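Local coordinates for glutamyl-tRNA(Gln) amidotransferase subunit F, mitochondrial (Saccharomyces cerevisiae, PDB 4N0H), which is the F subunit of a mitochondrial amidotransferase complex, a small, largely extended GatC-like protein that packs against other subunits, at residues Lys53-Ser58 against Ala65-Ile70. Sequence-based numbering, arbitrary orientation.
Sequences KLLRLS and ADIKEI
The carbonyl oxygen of L54 is gripped twice at the C-terminal end of helix 48-57: S58 OG donates to L54 O at 2.7 Å, and S58 N donates to the same atom from the opposite face of the carbonyl plane. This helix end belongs to a helix-loop-helix unit of a GatC-like subunit, a worked example in which one leucine packs between consecutive helices. Between 53-58 and 65-70, L55 supplies every contact from its side. Its CB points at the other segment, and CG, anti to the carbonyl carbon and beside the backbone N (chi1 -72°), carries the two methyls to it. CD1 meets A65 CB, just ahead of helix 67-81, at 3.9 Å and I67 CD1, at its first turn, at the same distance, the leucine and I67 crossing at a slant. I70 meets L55 tip to tip, through the end of an extended CG1 arm (chi2 179°). L60 and L62 of the connecting loop also pack on L55, while I67 and I70 rest on V51 one turn back, and a neighbouring subunit hydrogen-bonds S58 OG and S58 O. D66 N-caps the second helix with a weak bond from E69 N to D66 OD1. The apolar contact ends with L55 CD2 4.0 Å from I70 CD1.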
loop_
_atom_site.group_PDB
_atom_site.type_symbol
_atom_site.label_atom_id
_atom_site.label_comp_id
_atom_site.label_asym_id
_atom_site.label_seq_id
_atom_site.Cartn_x
_atom_site.Cartn_y
_atom_site.Cartn_z
ATOM N N LYS C 53 -16.932 -4.747 -17.105
ATOM C CA LYS C 53 -15.480 -4.874 -17.139
ATOM C C LYS C 53 -14.886 -4.613 -15.757
ATOM O O LYS C 53 -14.038 -5.364 -15.286
ATOM C CB LYS C 53 -14.874 -3.905 -18.157
ATOM C CG LYS C 53 -13.351 -3.916 -18.167
ATOM C CD LYS C 53 -12.771 -2.846 -19.081
ATOM C CE LYS C 53 -11.892 -1.881 -18.299
ATOM N NZ LYS C 53 -10.983 -1.096 -19.181
ATOM N N LEU C 54 -15.350 -3.548 -15.113
ATOM C CA LEU C 54 -14.878 -3.170 -13.782
ATOM C C LEU C 54 -15.179 -4.238 -12.728
ATOM O O LEU C 54 -14.347 -4.521 -11.867
ATOM C CB LEU C 54 -15.490 -1.828 -13.364
ATOM C CG LEU C 54 -14.597 -0.585 -13.316
ATOM C CD1 LEU C 54 -13.206 -0.836 -13.889
ATOM C CD2 LEU C 54 -15.266 0.584 -14.024
ATOM N N LEU C 55 -16.370 -4.824 -12.798
ATOM C CA LEU C 55 -16.762 -5.883 -11.866
ATOM C C LEU C 55 -15.880 -7.123 -12.019
ATOM O O LEU C 55 -15.580 -7.811 -11.044
ATOM C CB LEU C 55 -18.237 -6.257 -12.063
ATOM C CG LEU C 55 -19.278 -5.238 -11.589
ATOM C CD1 LEU C 55 -20.641 -5.518 -12.216
ATOM C CD2 LEU C 55 -19.375 -5.218 -10.067
ATOM N N ARG C 56 -15.472 -7.400 -13.252
ATOM C CA ARG C 56 -14.603 -8.530 -13.548
ATOM C C ARG C 56 -13.190 -8.303 -13.007
ATOM O O ARG C 56 -12.597 -9.187 -12.391
ATOM C CB ARG C 56 -14.569 -8.783 -15.057
ATOM C CG ARG C 56 -13.360 -9.566 -15.537
ATOM C CD ARG C 56 -13.501 -9.959 -17.002
ATOM N NE ARG C 56 -13.700 -8.808 -17.880
ATOM C CZ ARG C 56 -12.715 -8.076 -18.394
ATOM N NH1 ARG C 56 -11.450 -8.364 -18.113
ATOM N NH2 ARG C 56 -12.995 -7.052 -19.189
ATOM N N LEU C 57 -12.655 -7.108 -13.232
ATOM C CA LEU C 57 -11.325 -6.764 -12.736
ATOM C C LEU C 57 -11.306 -6.725 -11.214
ATOM O O LEU C 57 -10.274 -6.968 -10.590
ATOM C CB LEU C 57 -10.873 -5.417 -13.304
ATOM C CG LEU C 57 -10.673 -5.397 -14.822
ATOM C CD1 LEU C 57 -10.364 -3.992 -15.315
ATOM C CD2 LEU C 57 -9.567 -6.365 -15.223
ATOM N N SER C 58 -12.459 -6.427 -10.622
ATOM C CA SER C 58 -12.592 -6.362 -9.171
ATOM C C SER C 58 -12.876 -7.737 -8.571
ATOM O O SER C 58 -12.948 -7.887 -7.348
ATOM C CB SER C 58 -13.710 -5.394 -8.781
ATOM O OG SER C 58 -13.488 -4.103 -9.328
ATOM N N ALA C 65 -25.782 -7.915 -9.663
ATOM C CA ALA C 65 -25.247 -6.560 -9.702
ATOM C C ALA C 65 -26.237 -5.596 -10.345
ATOM O O ALA C 65 -26.768 -5.862 -11.423
ATOM C CB ALA C 65 -23.920 -6.531 -10.442
ATOM N N ASP C 66 -26.484 -4.479 -9.670
ATOM C CA ASP C 66 -27.356 -3.436 -10.193
ATOM C C ASP C 66 -26.533 -2.499 -11.072
ATOM O O ASP C 66 -25.967 -1.520 -10.586
ATOM C CB ASP C 66 -27.992 -2.660 -9.038
ATOM C CG ASP C 66 -29.215 -1.869 -9.464
ATOM O OD1 ASP C 66 -29.288 -1.458 -10.642
ATOM O OD2 ASP C 66 -30.106 -1.655 -8.613
ATOM N N ILE C 67 -26.477 -2.803 -12.367
ATOM C CA ILE C 67 -25.588 -2.102 -13.293
ATOM C C ILE C 67 -25.852 -0.597 -13.381
ATOM O O ILE C 67 -24.918 0.205 -13.341
ATOM C CB ILE C 67 -25.641 -2.719 -14.708
ATOM C CG1 ILE C 67 -25.329 -4.215 -14.650
ATOM C CG2 ILE C 67 -24.665 -2.013 -15.638
ATOM C CD1 ILE C 67 -23.925 -4.529 -14.152
ATOM N N LYS C 68 -27.120 -0.220 -13.494
ATOM C CA LYS C 68 -27.485 1.190 -13.608
ATOM C C LYS C 68 -27.115 1.958 -12.342
ATOM O O LYS C 68 -26.657 3.102 -12.406
ATOM C CB LYS C 68 -28.980 1.339 -13.894
ATOM C CG LYS C 68 -29.371 2.720 -14.390
ATOM C CD LYS C 68 -28.933 2.933 -15.833
ATOM C CE LYS C 68 -29.909 2.295 -16.810
ATOM N NZ LYS C 68 -31.233 2.975 -16.779
ATOM N N GLU C 69 -27.316 1.319 -11.193
ATOM C CA GLU C 69 -26.988 1.916 -9.904
ATOM C C GLU C 69 -25.484 2.142 -9.756
ATOM O O GLU C 69 -25.050 3.160 -9.217
ATOM C CB GLU C 69 -27.507 1.035 -8.765
ATOM C CG GLU C 69 -27.126 1.513 -7.375
ATOM C CD GLU C 69 -27.796 0.703 -6.281
ATOM O OE1 GLU C 69 -28.834 0.065 -6.562
ATOM O OE2 GLU C 69 -27.283 0.703 -5.141
ATOM N N ILE C 70 -24.694 1.187 -10.237
ATOM C CA ILE C 70 -23.242 1.325 -10.232
ATOM C C ILE C 70 -22.814 2.446 -11.177
ATOM O O ILE C 70 -21.932 3.238 -10.850
ATOM C CB ILE C 70 -22.537 0.003 -10.618
ATOM C CG1 ILE C 70 -22.933 -1.114 -9.650
ATOM C CG2 ILE C 70 -21.030 0.182 -10.618
ATOM C CD1 ILE C 70 -22.307 -2.456 -9.963
#